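PDB 4ECL: serine racemase from Enterococcus faecalis, which belongs to the alanine racemase family, whose members join an N-terminal TIM-type barrel domain to a C-terminal domain rich in beta strands. Local coordinates for residues Q24-P29 with L237-R242. Residues are numbered along the deposited sequence; the frame is centred on the assembly and turned at random.
Sequences QKAMSP and LELDLR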
# COMPACT_ATOMS: atom_id res chain seq x y z
N GLN A 24 22.33 2.60 -20.22
CA GLN A 24 22.84 1.84 -21.35
C GLN A 24 24.28 2.23 -21.66
O GLN A 24 25.08 1.39 -22.07
CB GLN A 24 21.97 2.04 -22.59
CG GLN A 24 20.62 1.35 -22.51
CD GLN A 24 19.65 1.79 -23.61
OE1 GLN A 24 19.77 2.89 -24.16
NE2 GLN A 24 18.69 0.92 -23.92
N LYS A 25 24.61 3.50 -21.45
CA LYS A 25 25.95 4.02 -21.71
C LYS A 25 26.99 3.36 -20.81
O LYS A 25 28.12 3.14 -21.22
CB LYS A 25 26.00 5.53 -21.49
CG LYS A 25 25.73 6.37 -22.72
CD LYS A 25 25.95 7.84 -22.41
CE LYS A 25 27.26 8.04 -21.66
NZ LYS A 25 27.49 9.47 -21.29
N ALA A 26 26.61 3.07 -19.58
CA ALA A 26 27.53 2.44 -18.64
C ALA A 26 27.65 0.93 -18.89
O ALA A 26 28.45 0.25 -18.25
CB ALA A 26 27.10 2.72 -17.21
N MSE A 27 26.87 0.42 -19.83
CA MSE A 27 26.84 -1.02 -20.11
C MSE A 27 27.73 -1.40 -21.28
O MSE A 27 28.00 -0.58 -22.14
CB MSE A 27 25.42 -1.46 -20.47
CG MSE A 27 24.46 -1.42 -19.36
SE MSE A 27 22.77 -2.22 -19.90
CE MSE A 27 21.75 -1.42 -18.45
N SER A 28 28.16 -2.67 -21.33
CA SER A 28 28.81 -3.21 -22.51
C SER A 28 27.84 -3.16 -23.67
O SER A 28 26.64 -3.30 -23.48
CB SER A 28 29.26 -4.65 -22.27
OG SER A 28 30.41 -4.67 -21.45
N PRO A 29 28.37 -2.99 -24.89
CA PRO A 29 27.52 -2.83 -26.08
C PRO A 29 26.49 -3.94 -26.23
O PRO A 29 25.36 -3.67 -26.62
CB PRO A 29 28.53 -2.86 -27.24
CG PRO A 29 29.80 -3.42 -26.66
CD PRO A 29 29.80 -2.95 -25.24
N LEU A 237 30.67 3.73 -9.91
CA LEU A 237 30.27 4.64 -10.96
C LEU A 237 29.36 5.67 -10.32
O LEU A 237 28.55 5.34 -9.45
CB LEU A 237 29.46 3.92 -12.04
CG LEU A 237 30.01 2.70 -12.76
CD1 LEU A 237 29.04 2.41 -13.89
CD2 LEU A 237 31.41 2.99 -13.29
N GLU A 238 29.47 6.91 -10.74
CA GLU A 238 28.50 7.91 -10.33
C GLU A 238 27.78 8.40 -11.57
O GLU A 238 28.29 9.22 -12.32
CB GLU A 238 29.17 9.07 -9.59
CG GLU A 238 29.64 8.69 -8.19
CD GLU A 238 30.08 9.89 -7.38
OE1 GLU A 238 30.51 10.90 -7.98
OE2 GLU A 238 29.99 9.83 -6.13
N LEU A 239 26.60 7.84 -11.81
CA LEU A 239 25.81 8.18 -12.98
C LEU A 239 24.90 9.37 -12.70
O LEU A 239 24.54 9.65 -11.55
CB LEU A 239 24.98 6.98 -13.42
CG LEU A 239 25.78 5.74 -13.84
CD1 LEU A 239 24.84 4.66 -14.36
CD2 LEU A 239 26.80 6.13 -14.90
N ASP A 240 24.53 10.06 -13.77
CA ASP A 240 23.63 11.19 -13.70
C ASP A 240 22.21 10.68 -13.87
O ASP A 240 21.69 10.64 -14.98
CB ASP A 240 23.97 12.21 -14.79
CG ASP A 240 23.09 13.45 -14.73
OD1 ASP A 240 22.57 13.75 -13.64
OD2 ASP A 240 22.93 14.11 -15.78
N LEU A 241 21.60 10.26 -12.77
CA LEU A 241 20.24 9.72 -12.80
C LEU A 241 19.24 10.76 -12.27
O LEU A 241 19.52 11.48 -11.31
CB LEU A 241 20.16 8.43 -11.99
CG LEU A 241 21.10 7.34 -12.51
CD1 LEU A 241 21.19 6.20 -11.51
CD2 LEU A 241 20.62 6.85 -13.87
N ARG A 242 18.08 10.86 -12.91
CA ARG A 242 17.14 11.91 -12.55
C ARG A 242 15.80 11.32 -12.08
O ARG A 242 15.31 10.37 -12.69
CB ARG A 242 16.95 12.87 -13.72
CG ARG A 242 18.26 13.55 -14.15
CD ARG A 242 18.09 14.52 -15.30
NE ARG A 242 19.38 15.06 -15.71
CZ ARG A 242 19.64 15.53 -16.93
NH1 ARG A 242 18.69 15.54 -17.86
NH2 ARG A 242 20.85 16.00 -17.21
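No ring, amide or carboxylate takes part where A26 meets L237 and L239, so there are neither faces nor edges to match: a single methyl group packs against the branched ends of two leucines. The carboxylate of D240 and the guanidinium of R242, farther along 237-242 and away from this patch, pair with each other. Their planes are steeply inclined, about 70° apart, and meet at one point through a salt bridge from R242 NH2 to D240 OD2 at 3.2 Å. With an N-H...O angle of 128°, its hydrogen bond is weak.

Within the apolar patch, A26 CB approaches L237 CD1 to 3.9 Å. With CG anti to the carbonyl carbon (chi1 -62°), the fork of L239 is carried out toward the same methyl, and its CD1 and CD2 both stand 4.1 Å from A26 CB; L237 has a similar first torsion. The near-extended backbone places both leucines on the side facing A26, with E238 between them directed elsewhere. The leucine ends also approach each other, L237 CD1 lying 4.5 Å from L239 CD2.

The chain around A26 leads from helix 13-25 to barrel strand 32-36; there M27 N bonds to Q24 O and the M27 side chain turns away to rest on L33. Residues 237-242 belong to the long link from strand 217-220 to strand 245-257 of the mixed sheet. L239 also touches T22 and L23 of that helix, while D240 O accepts a hydrogen bond from H18 NE2 and R242 N donates one to N19 OD1.

With no hydrogen bond or salt bridge between 24-29 and 237-242, this small surface contact rests on dispersion and shape; among the polar bonds that tie 237-242 to helix 13-25 are those with H18 and N19.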